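Local coordinates for protein aminoacyl-tRNA synthetase (Cryptosporidium parvum, PDB 5F9Z) that probably attaches proline to its cognate tRNA in an ATP-dependent reaction, as a class II prolyl-tRNA synthetase, and is bound here to halofuginone and an ATP analogue, at residues Glu60-Val65 with Ala196-Asp201; Asp201-Pro206 with Thr277-Val282; Gly281-Thr286 with Leu293-Lys298. All coordinates share one frame; numbering follows the deposited sequence.

Contact 1 of 3, residues Glu60-Val65 with Ala196-Asp201; sequences ETIQSV and ASIYED
I198 meets I62 and V65 where segments 60-65 and 196-201, on helices 53-71 and 181-202 of the class II synthetase catalytic fold, pack by apolar contact alone. The I198 CB points toward the other helix, and the two branches of the side chain divide the work. Its CG2, set anti to the backbone N (CG1 lies beside that N, chi1 -72°), reaches the CG2 methyl of I62 at 4.1 Å, and the two isoleucines run askew to one another. Its CG1 branch bends again at chi2 (-64°) and carries CD1 to V65, whose side chain runs past that of I198 in the opposite direction. The single isoleucine therefore touches residues almost one helical turn apart. No hydrogen bond joins the segments, and the nearest CA atoms, those of I62 and I198, remain 7.2 Å apart. Outside the two segments, I62 also packs on L203 just after helix 181-202, on L275 of strand 265-276 and on I280 of helix 278-287. Beside the apolar contact, S197 OG donates to D201 OD2 within the helix at 2.7 Å, on the lone pair turned away from OD1. V65 CG1 closes on I198 CD1 at 3.9 Å.

Contact 2 of 3, residues Asp201-Pro206 with Thr277-Val282; sequences DLLATP and TRAIGV. With ANP (phosphoaminophosphonic acid-adenylate ester), chain D.
L203 and T205, in the turn that follows helix 181-202, each set one methyl group against helix 278-287 of the class II catalytic core. L203 comes first: its extended chi2 (179°) carries CD1 outward to the CB of A279, 3.6 Å away, and CD1 also lies near the carbonyl oxygen of A279. At A204 the chain leaves the helical conformation with a positive phi of 56°, and the next residue faces helix 278-287 again. T205 then uses its two branches differently. CG2 meets V282 CG1 at 3.8 Å, the side chains crossing at about a right angle, while OG1 turns back to donate to L203 O at 3.0 Å. That donor stands well above the carbonyl plane, 68° out of it, and H287 NE2 is a second partner of the same oxygen.

In segment 277-282 it is R278 that serves the nucleotide. Its chain bends at chi3 and lays one guanidinium face over the ribose, with the C2' of ANP 3.3 Å above the plane and offset toward the rim; R278 NH1 comes within 3.2 Å of ANP O2'. I164 O holds NE and Q239 O holds NH1, which would fix the rotation of the group. Methyl packing at A279 and V282 and a backbone-held arginine at R278 imply that segment 277-282 links the hydrophobic core to the ATP-analogue site.

Contact 3 of 3, residues Gly281-Thr286 with Leu293-Lys298; sequences GVMIMT and LVLPPK
This is a short-range, buried packing contact in which the chain, after leaving helix 278-287, comes back as the irregular segment 293-298 and lies against that helix on its way to strand 304-308. M283 leaves the helix with CG anti to the backbone N (chi1 177°); the bend at chi2 (-90°) sets SD beside both P296 CD, at 3.6 Å, and L295 CD2, at 3.8 Å, and chi3 turns CE to L295. Its side chain crosses that of L295 at about a right angle, and its CG lies by the proline ring as well. L293 CD2 approaches both branches of I284, at 3.7 Å from I284 CG2. A water bridges the backbones, accepting from V294 N at 2.7 Å and donating a weak bond to I284 O. Within the helix, V282 O takes two bonds from T286, from OG1 at 2.6 Å and from N, arriving on opposite faces of its plane. Helix 53-71 packs on this contact from outside: I58 on M283 and L295, W54 on L293 and L295. The chemistry implies that sulfur on a proline methylene and a leucine methyl, methyl on methyl, and one water between main chains join the returning chain to the helix.

Overall arrangement
The three contacts follow one another along the chain and converge near its centre. Contact 1 and contact 2 lie about 8 Å apart between centres and share helix 181-202, meeting at D201. Contact 2 and contact 3, about 7 Å apart, share G281 and V282 of helix 278-287, while contacts 1 and 3 are about 12 Å apart. A probable hydrogen bond, I198 O to L203 N at 3.0 Å, joins contacts 1 and 2; contacts 2 and 3 meet by packing, as of L203 O on P296 CG. As a worked example of helices packing together, R278 beside the nucleotide shares a segment with A279 and V282 of the apolar interior, and segment 293-298 leads to strand 304-308.

Contact 1 of 3, residues Glu60-Val65 with Ala196-Asp201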
ATOM      1  N   GLU A  60       0.332  11.695   0.733  1.00 24.88           N
ATOM      2  CA  GLU A  60       0.104  12.670   1.794  1.00 24.53           C
ATOM      3  C   GLU A  60      -1.109  12.295   2.632  1.00 24.40           C
ATOM      4  O   GLU A  60      -1.129  12.525   3.847  1.00 24.40           O
ATOM      5  CB  GLU A  60      -0.066  14.068   1.200  1.00 25.22           C
ATOM      6  CG  GLU A  60       1.213  14.668   0.655  1.00 26.10           C
ATOM      7  CD  GLU A  60       1.021  16.080   0.140  1.00 29.26           C
ATOM      8  OE1 GLU A  60       0.015  16.332  -0.557  1.00 30.69           O
ATOM      9  OE2 GLU A  60       1.872  16.943   0.444  1.00 31.03           O
ATOM     10  N   THR A  61      -2.134  11.719   2.000  1.00 23.30           N
ATOM     11  CA  THR A  61      -3.296  11.250   2.746  1.00 22.90           C
ATOM     12  C   THR A  61      -2.942  10.028   3.586  1.00 23.99           C
ATOM     13  O   THR A  61      -3.313   9.943   4.762  1.00 26.06           O
ATOM     14  CB  THR A  61      -4.444  10.932   1.788  1.00 22.81           C
ATOM     15  OG1 THR A  61      -4.718  12.080   0.976  1.00 24.70           O
ATOM     16  CG2 THR A  61      -5.698  10.555   2.563  1.00 20.95           C
ATOM     17  N   ILE A  62      -2.222   9.072   2.994  1.00 23.26           N
ATOM     18  CA  ILE A  62      -1.735   7.923   3.754  1.00 24.07           C
ATOM     19  C   ILE A  62      -0.858   8.387   4.908  1.00 27.22           C
ATOM     20  O   ILE A  62      -0.970   7.890   6.035  1.00 28.95           O
ATOM     21  CB  ILE A  62      -0.980   6.949   2.829  1.00 22.54           C
ATOM     22  CG1 ILE A  62      -1.940   6.293   1.835  1.00 22.77           C
ATOM     23  CG2 ILE A  62      -0.248   5.892   3.645  1.00 23.32           C
ATOM     24  CD1 ILE A  62      -1.248   5.420   0.809  1.00 22.42           C
ATOM     25  N   GLN A  63       0.023   9.356   4.646  1.00 26.65           N
ATOM     26  CA  GLN A  63       0.888   9.872   5.701  1.00 28.24           C
ATOM     27  C   GLN A  63       0.084  10.583   6.781  1.00 28.38           C
ATOM     28  O   GLN A  63       0.332  10.386   7.975  1.00 29.61           O
ATOM     29  CB  GLN A  63       1.939  10.810   5.106  1.00 29.69           C
ATOM     30  CG  GLN A  63       2.843  11.460   6.137  1.00 33.06           C
ATOM     31  CD  GLN A  63       3.980  12.239   5.507  1.00 37.37           C
ATOM     32  OE1 GLN A  63       4.192  12.181   4.295  1.00 38.10           O
ATOM     33  NE2 GLN A  63       4.721  12.975   6.329  1.00 38.37           N
ATOM     34  N   SER A  64      -0.890  11.405   6.382  1.00 26.81           N
ATOM     35  CA  SER A  64      -1.681  12.145   7.361  1.00 25.04           C
ATOM     36  C   SER A  64      -2.494  11.210   8.247  1.00 25.09           C
ATOM     37  O   SER A  64      -2.554  11.395   9.468  1.00 24.82           O
ATOM     38  CB  SER A  64      -2.603  13.135   6.647  1.00 25.77           C
ATOM     39  OG  SER A  64      -3.553  13.679   7.544  1.00 28.30           O
ATOM     40  N   VAL A  65      -3.126  10.197   7.651  1.00 23.79           N
ATOM     41  CA  VAL A  65      -3.983   9.303   8.422  1.00 22.21           C
ATOM     42  C   VAL A  65      -3.151   8.421   9.343  1.00 25.11           C
ATOM     43  O   VAL A  65      -3.494   8.230  10.516  1.00 27.89           O
ATOM     44  CB  VAL A  65      -4.869   8.469   7.479  1.00 20.89           C
ATOM     45  CG1 VAL A  65      -5.607   7.388   8.254  1.00 21.01           C
ATOM     46  CG2 VAL A  65      -5.854   9.371   6.746  1.00 19.11           C
ATOM     47  N   ALA A 196      -3.089  -2.778   8.426  1.00 25.33           N
ATOM     48  CA  ALA A 196      -4.253  -3.386   7.791  1.00 24.04           C
ATOM     49  C   ALA A 196      -5.395  -2.389   7.649  1.00 24.15           C
ATOM     50  O   ALA A 196      -6.164  -2.459   6.684  1.00 27.25           O
ATOM     51  CB  ALA A 196      -4.710  -4.607   8.587  1.00 21.68           C
ATOM     52  N   SER A 197      -5.520  -1.455   8.595  1.00 20.51           N
ATOM     53  CA  SER A 197      -6.551  -0.429   8.487  1.00 20.34           C
ATOM     54  C   SER A 197      -6.247   0.542   7.353  1.00 21.37           C
ATOM     55  O   SER A 197      -7.161   0.986   6.648  1.00 20.37           O
ATOM     56  CB  SER A 197      -6.688   0.320   9.813  1.00 20.82           C
ATOM     57  OG  SER A 197      -7.607   1.393   9.699  1.00 20.52           O
ATOM     58  N   ILE A 198      -4.970   0.884   7.163  1.00 21.34           N
ATOM     59  CA  ILE A 198      -4.594   1.792   6.083  1.00 22.23           C
ATOM     60  C   ILE A 198      -4.993   1.210   4.732  1.00 23.43           C
ATOM     61  O   ILE A 198      -5.544   1.910   3.874  1.00 25.15           O
ATOM     62  CB  ILE A 198      -3.085   2.100   6.144  1.00 22.22           C
ATOM     63  CG1 ILE A 198      -2.770   3.014   7.330  1.00 21.93           C
ATOM     64  CG2 ILE A 198      -2.609   2.732   4.844  1.00 20.37           C
ATOM     65  CD1 ILE A 198      -3.407   4.384   7.233  1.00 21.01           C
ATOM     66  N   TYR A 199      -4.738  -0.083   4.528  1.00 22.39           N
ATOM     67  CA  TYR A 199      -5.046  -0.694   3.239  1.00 22.13           C
ATOM     68  C   TYR A 199      -6.546  -0.910   3.060  1.00 23.24           C
ATOM     69  O   TYR A 199      -7.090  -0.647   1.982  1.00 24.68           O
ATOM     70  CB  TYR A 199      -4.293  -2.015   3.093  1.00 22.15           C
ATOM     71  CG  TYR A 199      -2.883  -1.857   2.573  1.00 21.40           C
ATOM     72  CD1 TYR A 199      -1.847  -1.491   3.420  1.00 20.54           C
ATOM     73  CD2 TYR A 199      -2.590  -2.076   1.233  1.00 22.43           C
ATOM     74  CE1 TYR A 199      -0.557  -1.345   2.949  1.00 21.61           C
ATOM     75  CE2 TYR A 199      -1.303  -1.933   0.752  1.00 23.65           C
ATOM     76  CZ  TYR A 199      -0.291  -1.566   1.613  1.00 23.93           C
ATOM     77  OH  TYR A 199       0.994  -1.428   1.140  1.00 26.49           O
ATOM     78  N   GLU A 200      -7.233  -1.382   4.101  1.00 22.55           N
ATOM     79  CA  GLU A 200      -8.634  -1.758   3.954  1.00 25.00           C
ATOM     80  C   GLU A 200      -9.586  -0.588   4.190  1.00 25.87           C
ATOM     81  O   GLU A 200     -10.532  -0.393   3.421  1.00 25.66           O
ATOM     82  CB  GLU A 200      -8.968  -2.917   4.899  1.00 26.88           C
ATOM     83  CG  GLU A 200      -8.171  -4.182   4.618  1.00 30.27           C
ATOM     84  CD  GLU A 200      -8.893  -5.441   5.054  1.00 34.25           C
ATOM     85  OE1 GLU A 200      -8.292  -6.533   4.966  1.00 35.86           O
ATOM     86  OE2 GLU A 200     -10.062  -5.343   5.481  1.00 36.60           O
ATOM     87  N   ASP A 201      -9.361   0.198   5.245  1.00 25.60           N
ATOM     88  CA  ASP A 201     -10.278   1.293   5.545  1.00 25.94           C
ATOM     89  C   ASP A 201     -10.015   2.509   4.664  1.00 25.20           C
ATOM     90  O   ASP A 201     -10.958   3.185   4.238  1.00 27.39           O
ATOM     91  CB  ASP A 201     -10.181   1.677   7.022  1.00 26.72           C
ATOM     92  CG  ASP A 201     -10.616   0.558   7.944  1.00 30.95           C
ATOM     93  OD1 ASP A 201     -11.577  -0.160   7.598  1.00 34.05           O
ATOM     94  OD2 ASP A 201      -9.996   0.394   9.016  1.00 32.75           O
TER

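Contact 2 of 3, residues Asp201-Pro206 with Thr277-Val282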
ATOM      1  N   ASP A 201      -9.361   0.198   5.245  1.00 25.60           N
ATOM      2  CA  ASP A 201     -10.278   1.293   5.545  1.00 25.94           C
ATOM      3  C   ASP A 201     -10.015   2.509   4.664  1.00 25.20           C
ATOM      4  O   ASP A 201     -10.958   3.185   4.238  1.00 27.39           O
ATOM      5  CB  ASP A 201     -10.181   1.677   7.022  1.00 26.72           C
ATOM      6  CG  ASP A 201     -10.616   0.558   7.944  1.00 30.95           C
ATOM      7  OD1 ASP A 201     -11.577  -0.160   7.598  1.00 34.05           O
ATOM      8  OD2 ASP A 201      -9.996   0.394   9.016  1.00 32.75           O
ATOM      9  N   LEU A 202      -8.747   2.801   4.377  1.00 23.30           N
ATOM     10  CA  LEU A 202      -8.401   3.989   3.606  1.00 24.41           C
ATOM     11  C   LEU A 202      -8.261   3.688   2.116  1.00 23.68           C
ATOM     12  O   LEU A 202      -8.835   4.393   1.281  1.00 24.99           O
ATOM     13  CB  LEU A 202      -7.106   4.605   4.148  1.00 24.29           C
ATOM     14  CG  LEU A 202      -6.699   5.971   3.595  1.00 25.29           C
ATOM     15  CD1 LEU A 202      -7.646   7.056   4.089  1.00 24.39           C
ATOM     16  CD2 LEU A 202      -5.259   6.298   3.966  1.00 25.91           C
ATOM     17  N   LEU A 203      -7.509   2.646   1.768  1.00 21.66           N
ATOM     18  CA  LEU A 203      -7.245   2.308   0.376  1.00 21.33           C
ATOM     19  C   LEU A 203      -8.221   1.282  -0.189  1.00 23.58           C
ATOM     20  O   LEU A 203      -8.118   0.944  -1.373  1.00 26.08           O
ATOM     21  CB  LEU A 203      -5.812   1.788   0.225  1.00 19.79           C
ATOM     22  CG  LEU A 203      -4.704   2.703   0.750  1.00 18.59           C
ATOM     23  CD1 LEU A 203      -3.345   2.051   0.568  1.00 19.03           C
ATOM     24  CD2 LEU A 203      -4.749   4.057   0.061  1.00 17.80           C
ATOM     25  N   ALA A 204      -9.153   0.779   0.626  1.00 21.96           N
ATOM     26  CA  ALA A 204     -10.139  -0.214   0.192  1.00 22.82           C
ATOM     27  C   ALA A 204      -9.470  -1.449  -0.406  1.00 23.62           C
ATOM     28  O   ALA A 204     -10.038  -2.128  -1.266  1.00 23.83           O
ATOM     29  CB  ALA A 204     -11.138   0.392  -0.799  1.00 21.66           C
ATOM     30  N   THR A 205      -8.257  -1.755   0.053  1.00 22.95           N
ATOM     31  CA  THR A 205      -7.474  -2.858  -0.482  1.00 22.90           C
ATOM     32  C   THR A 205      -7.420  -3.986   0.535  1.00 26.93           C
ATOM     33  O   THR A 205      -6.931  -3.776   1.655  1.00 28.19           O
ATOM     34  CB  THR A 205      -6.063  -2.393  -0.836  1.00 20.98           C
ATOM     35  OG1 THR A 205      -6.139  -1.284  -1.743  1.00 20.22           O
ATOM     36  CG2 THR A 205      -5.280  -3.521  -1.489  1.00 21.45           C
ATOM     37  N   PRO A 206      -7.898  -5.184   0.202  1.00 27.59           N
ATOM     38  CA  PRO A 206      -7.878  -6.278   1.178  1.00 26.04           C
ATOM     39  C   PRO A 206      -6.474  -6.833   1.361  1.00 24.38           C
ATOM     40  O   PRO A 206      -5.714  -6.986   0.402  1.00 23.51           O
ATOM     41  CB  PRO A 206      -8.815  -7.320   0.558  1.00 27.73           C
ATOM     42  CG  PRO A 206      -8.702  -7.081  -0.910  1.00 28.72           C
ATOM     43  CD  PRO A 206      -8.501  -5.593  -1.079  1.00 29.31           C
ATOM     44  N   THR A 277       5.436   3.767  -0.309  1.00 21.92           N
ATOM     45  CA  THR A 277       4.588   4.170  -1.426  1.00 21.45           C
ATOM     46  C   THR A 277       4.102   2.990  -2.258  1.00 23.06           C
ATOM     47  O   THR A 277       3.314   3.200  -3.187  1.00 22.61           O
ATOM     48  CB  THR A 277       5.336   5.159  -2.322  1.00 20.25           C
ATOM     49  OG1 THR A 277       6.692   4.724  -2.487  1.00 19.07           O
ATOM     50  CG2 THR A 277       5.323   6.547  -1.706  1.00 17.61           C
ATOM     51  N   ARG A 278       4.561   1.769  -1.963  1.00 24.46           N
ATOM     52  CA  ARG A 278       4.009   0.578  -2.604  1.00 24.72           C
ATOM     53  C   ARG A 278       2.502   0.477  -2.402  1.00 25.29           C
ATOM     54  O   ARG A 278       1.791  -0.035  -3.276  1.00 25.59           O
ATOM     55  CB  ARG A 278       4.709  -0.669  -2.055  1.00 24.96           C
ATOM     56  CG  ARG A 278       4.011  -1.982  -2.355  1.00 26.78           C
ATOM     57  CD  ARG A 278       4.743  -3.149  -1.719  1.00 28.18           C
ATOM     58  NE  ARG A 278       6.038  -3.396  -2.346  1.00 30.65           N
ATOM     59  CZ  ARG A 278       6.775  -4.481  -2.135  1.00 32.50           C
ATOM     60  NH1 ARG A 278       6.342  -5.426  -1.311  1.00 32.28           N
ATOM     61  NH2 ARG A 278       7.942  -4.625  -2.748  1.00 33.45           N
ATOM     62  N   ALA A 279       1.999   0.969  -1.266  1.00 25.27           N
ATOM     63  CA  ALA A 279       0.566   0.917  -0.992  1.00 25.10           C
ATOM     64  C   ALA A 279      -0.237   1.580  -2.103  1.00 24.04           C
ATOM     65  O   ALA A 279      -1.340   1.129  -2.436  1.00 24.29           O
ATOM     66  CB  ALA A 279       0.266   1.583   0.350  1.00 25.02           C
ATOM     67  N   ILE A 280       0.299   2.651  -2.689  1.00 24.11           N
ATOM     68  CA  ILE A 280      -0.397   3.328  -3.779  1.00 23.60           C
ATOM     69  C   ILE A 280      -0.506   2.409  -4.987  1.00 24.71           C
ATOM     70  O   ILE A 280      -1.572   2.287  -5.602  1.00 27.58           O
ATOM     71  CB  ILE A 280       0.314   4.646  -4.130  1.00 21.53           C
ATOM     72  CG1 ILE A 280       0.434   5.531  -2.886  1.00 20.35           C
ATOM     73  CG2 ILE A 280      -0.432   5.374  -5.239  1.00 19.84           C
ATOM     74  CD1 ILE A 280       1.137   6.848  -3.137  1.00 21.29           C
ATOM     75  N   GLY A 281       0.594   1.738  -5.338  1.00 22.59           N
ATOM     76  CA  GLY A 281       0.572   0.849  -6.488  1.00 22.82           C
ATOM     77  C   GLY A 281      -0.373  -0.324  -6.309  1.00 24.02           C
ATOM     78  O   GLY A 281      -1.106  -0.688  -7.232  1.00 24.36           O
ATOM     79  N   VAL A 282      -0.368  -0.930  -5.120  1.00 25.29           N
ATOM     80  CA  VAL A 282      -1.285  -2.034  -4.844  1.00 25.21           C
ATOM     81  C   VAL A 282      -2.728  -1.560  -4.946  1.00 24.85           C
ATOM     82  O   VAL A 282      -3.597  -2.271  -5.468  1.00 24.06           O
ATOM     83  CB  VAL A 282      -0.986  -2.644  -3.462  1.00 23.11           C
ATOM     84  CG1 VAL A 282      -1.904  -3.829  -3.192  1.00 21.19           C
ATOM     85  CG2 VAL A 282       0.473  -3.061  -3.366  1.00 17.44           C
TER
HETATM   86  PG  ANP D 701      11.718  -7.400  -0.287  1.00 35.98           P
HETATM   87  O1G ANP D 701      12.451  -8.703  -0.322  1.00 36.83           O
HETATM   88  O2G ANP D 701      10.517  -7.455  -1.307  1.00 37.53           O
HETATM   89  O3G ANP D 701      12.694  -6.229  -0.706  1.00 33.56           O
HETATM   90  PB  ANP D 701      12.051  -6.084   2.177  1.00 33.27           P
HETATM   91  O1B ANP D 701      12.615  -6.818   3.428  1.00 34.34           O
HETATM   92  O2B ANP D 701      13.187  -5.560   1.358  1.00 29.25           O
HETATM   93  N3B ANP D 701      11.110  -7.141   1.275  1.00 34.60           N
HETATM   94  PA  ANP D 701      11.404  -4.102   3.969  1.00 32.60           P
HETATM   95  O1A ANP D 701      12.817  -3.677   4.071  1.00 31.72           O
HETATM   96  O2A ANP D 701      10.931  -4.994   5.120  1.00 32.73           O
HETATM   97  O3A ANP D 701      11.138  -4.902   2.622  1.00 33.68           O
HETATM   98  O5' ANP D 701      10.515  -2.795   3.850  1.00 33.97           O
HETATM   99  C5' ANP D 701       9.215  -2.703   4.473  1.00 32.38           C
HETATM  100  C4' ANP D 701       8.152  -2.778   3.406  1.00 30.88           C
HETATM  101  O4' ANP D 701       8.467  -1.845   2.357  1.00 30.42           O
HETATM  102  C3' ANP D 701       8.023  -4.125   2.707  1.00 31.00           C
HETATM  103  O3' ANP D 701       7.145  -4.981   3.428  1.00 32.89           O
HETATM  104  C2' ANP D 701       7.443  -3.742   1.341  1.00 31.12           C
HETATM  105  O2' ANP D 701       6.022  -3.698   1.371  1.00 31.49           O
HETATM  106  C1' ANP D 701       8.018  -2.338   1.108  1.00 30.23           C
HETATM  107  N9  ANP D 701       9.138  -2.290   0.173  1.00 30.24           N
HETATM  108  C8  ANP D 701      10.282  -3.045   0.211  1.00 30.26           C
HETATM  109  N7  ANP D 701      11.128  -2.783  -0.755  1.00 29.98           N
HETATM  110  C5  ANP D 701      10.500  -1.778  -1.477  1.00 30.23           C
HETATM  111  C6  ANP D 701      10.879  -1.060  -2.628  1.00 31.51           C
HETATM  112  N6  ANP D 701      12.027  -1.252  -3.281  1.00 30.98           N
HETATM  113  N1  ANP D 701      10.021  -0.123  -3.093  1.00 31.78           N
HETATM  114  C2  ANP D 701       8.869   0.073  -2.445  1.00 30.35           C
HETATM  115  N3  ANP D 701       8.408  -0.542  -1.353  1.00 30.02           N
HETATM  116  C4  ANP D 701       9.276  -1.462  -0.915  1.00 30.17           C

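Contact 3 of 3, residues Gly281-Thr286 with Leu293-Lys298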
ATOM      1  N   GLY A 281       0.594   1.738  -5.338  1.00 22.59           N
ATOM      2  CA  GLY A 281       0.572   0.849  -6.488  1.00 22.82           C
ATOM      3  C   GLY A 281      -0.373  -0.324  -6.309  1.00 24.02           C
ATOM      4  O   GLY A 281      -1.106  -0.688  -7.232  1.00 24.36           O
ATOM      5  N   VAL A 282      -0.368  -0.930  -5.120  1.00 25.29           N
ATOM      6  CA  VAL A 282      -1.285  -2.034  -4.844  1.00 25.21           C
ATOM      7  C   VAL A 282      -2.728  -1.560  -4.946  1.00 24.85           C
ATOM      8  O   VAL A 282      -3.597  -2.271  -5.468  1.00 24.06           O
ATOM      9  CB  VAL A 282      -0.986  -2.644  -3.462  1.00 23.11           C
ATOM     10  CG1 VAL A 282      -1.904  -3.829  -3.192  1.00 21.19           C
ATOM     11  CG2 VAL A 282       0.473  -3.061  -3.366  1.00 17.44           C
ATOM     12  N   MET A 283      -3.005  -0.348  -4.461  1.00 24.10           N
ATOM     13  CA  MET A 283      -4.353   0.200  -4.551  1.00 25.18           C
ATOM     14  C   MET A 283      -4.747   0.467  -5.999  1.00 25.47           C
ATOM     15  O   MET A 283      -5.897   0.231  -6.387  1.00 26.69           O
ATOM     16  CB  MET A 283      -4.450   1.475  -3.711  1.00 27.47           C
ATOM     17  CG  MET A 283      -5.791   2.189  -3.773  1.00 29.55           C
ATOM     18  SD  MET A 283      -5.874   3.408  -5.099  1.00 32.51           S
ATOM     19  CE  MET A 283      -4.465   4.436  -4.698  1.00 31.48           C
ATOM     20  N   ILE A 284      -3.807   0.956  -6.811  1.00 24.85           N
ATOM     21  CA  ILE A 284      -4.093   1.217  -8.222  1.00 24.72           C
ATOM     22  C   ILE A 284      -4.430  -0.082  -8.942  1.00 25.64           C
ATOM     23  O   ILE A 284      -5.431  -0.173  -9.664  1.00 26.93           O
ATOM     24  CB  ILE A 284      -2.904   1.932  -8.887  1.00 24.39           C
ATOM     25  CG1 ILE A 284      -2.706   3.324  -8.288  1.00 26.20           C
ATOM     26  CG2 ILE A 284      -3.108   2.021 -10.392  1.00 24.24           C
ATOM     27  CD1 ILE A 284      -1.340   3.910  -8.572  1.00 26.12           C
ATOM     28  N   MET A 285      -3.595  -1.109  -8.758  1.00 25.07           N
ATOM     29  CA  MET A 285      -3.815  -2.379  -9.443  1.00 27.39           C
ATOM     30  C   MET A 285      -5.103  -3.049  -8.990  1.00 27.12           C
ATOM     31  O   MET A 285      -5.730  -3.780  -9.767  1.00 28.29           O
ATOM     32  CB  MET A 285      -2.625  -3.310  -9.207  1.00 28.30           C
ATOM     33  CG  MET A 285      -1.301  -2.774  -9.720  1.00 29.58           C
ATOM     34  SD  MET A 285       0.080  -3.855  -9.304  1.00 31.20           S
ATOM     35  CE  MET A 285       1.408  -3.073 -10.215  1.00 32.80           C
ATOM     36  N   THR A 286      -5.516  -2.812  -7.744  1.00 25.74           N
ATOM     37  CA  THR A 286      -6.700  -3.479  -7.213  1.00 24.14           C
ATOM     38  C   THR A 286      -7.977  -2.946  -7.854  1.00 25.09           C
ATOM     39  O   THR A 286      -8.843  -3.722  -8.272  1.00 27.24           O
ATOM     40  CB  THR A 286      -6.755  -3.311  -5.693  1.00 22.69           C
ATOM     41  OG1 THR A 286      -5.590  -3.900  -5.099  1.00 21.86           O
ATOM     42  CG2 THR A 286      -7.992  -3.979  -5.131  1.00 23.37           C
ATOM     43  N   LEU A 293      -7.818   4.975 -13.756  1.00 27.08           N
ATOM     44  CA  LEU A 293      -7.817   4.879 -12.304  1.00 26.55           C
ATOM     45  C   LEU A 293      -9.230   4.707 -11.760  1.00 24.86           C
ATOM     46  O   LEU A 293     -10.206   5.218 -12.315  1.00 24.96           O
ATOM     47  CB  LEU A 293      -7.192   6.126 -11.680  1.00 27.39           C
ATOM     48  CG  LEU A 293      -5.676   6.299 -11.697  1.00 27.09           C
ATOM     49  CD1 LEU A 293      -5.328   7.650 -11.108  1.00 22.29           C
ATOM     50  CD2 LEU A 293      -5.004   5.188 -10.912  1.00 28.65           C
ATOM     51  N   VAL A 294      -9.325   3.968 -10.660  1.00 24.41           N
ATOM     52  CA  VAL A 294     -10.504   3.949  -9.804  1.00 24.89           C
ATOM     53  C   VAL A 294      -9.992   4.172  -8.390  1.00 26.09           C
ATOM     54  O   VAL A 294      -9.330   3.297  -7.821  1.00 25.88           O
ATOM     55  CB  VAL A 294     -11.295   2.639  -9.905  1.00 24.18           C
ATOM     56  CG1 VAL A 294     -12.405   2.616  -8.868  1.00 22.48           C
ATOM     57  CG2 VAL A 294     -11.870   2.471 -11.303  1.00 24.67           C
ATOM     58  N   LEU A 295     -10.273   5.340  -7.835  1.00 26.85           N
ATOM     59  CA  LEU A 295      -9.683   5.654  -6.549  1.00 26.88           C
ATOM     60  C   LEU A 295     -10.728   5.602  -5.444  1.00 26.94           C
ATOM     61  O   LEU A 295     -11.873   6.020  -5.655  1.00 28.11           O
ATOM     62  CB  LEU A 295      -9.040   7.045  -6.572  1.00 26.37           C
ATOM     63  CG  LEU A 295      -7.954   7.238  -7.632  1.00 28.26           C
ATOM     64  CD1 LEU A 295      -7.493   8.683  -7.680  1.00 29.58           C
ATOM     65  CD2 LEU A 295      -6.780   6.308  -7.369  1.00 28.53           C
ATOM     66  N   PRO A 296     -10.375   5.081  -4.274  1.00 25.93           N
ATOM     67  CA  PRO A 296     -11.270   5.172  -3.122  1.00 25.29           C
ATOM     68  C   PRO A 296     -11.532   6.624  -2.773  1.00 25.70           C
ATOM     69  O   PRO A 296     -10.616   7.458  -2.837  1.00 26.91           O
ATOM     70  CB  PRO A 296     -10.489   4.460  -2.007  1.00 25.77           C
ATOM     71  CG  PRO A 296      -9.530   3.570  -2.723  1.00 25.33           C
ATOM     72  CD  PRO A 296      -9.159   4.306  -3.974  1.00 25.65           C
ATOM     73  N   PRO A 297     -12.771   6.970  -2.416  1.00 25.15           N
ATOM     74  CA  PRO A 297     -13.074   8.370  -2.075  1.00 23.95           C
ATOM     75  C   PRO A 297     -12.219   8.934  -0.951  1.00 23.28           C
ATOM     76  O   PRO A 297     -12.047  10.158  -0.883  1.00 24.39           O
ATOM     77  CB  PRO A 297     -14.556   8.318  -1.676  1.00 24.26           C
ATOM     78  CG  PRO A 297     -15.096   7.151  -2.426  1.00 26.27           C
ATOM     79  CD  PRO A 297     -13.986   6.138  -2.475  1.00 26.37           C
ATOM     80  N   LYS A 298     -11.672   8.088  -0.076  1.00 22.27           N
ATOM     81  CA  LYS A 298     -10.858   8.578   1.029  1.00 23.24           C
ATOM     82  C   LYS A 298      -9.476   9.045   0.591  1.00 22.17           C
ATOM     83  O   LYS A 298      -8.812   9.757   1.353  1.00 24.69           O
ATOM     84  CB  LYS A 298     -10.721   7.499   2.107  1.00 24.92           C
ATOM     85  CG  LYS A 298     -12.001   7.244   2.883  1.00 29.08           C
ATOM     86  CD  LYS A 298     -11.745   6.345   4.079  1.00 32.57           C
ATOM     87  CE  LYS A 298     -12.980   6.221   4.956  1.00 35.71           C
ATOM     88  NZ  LYS A 298     -12.728   5.358   6.143  1.00 38.76           N
TER
HETATM   89  O   HOH W   1      -7.155   2.651  -9.683  1.00 37.54           O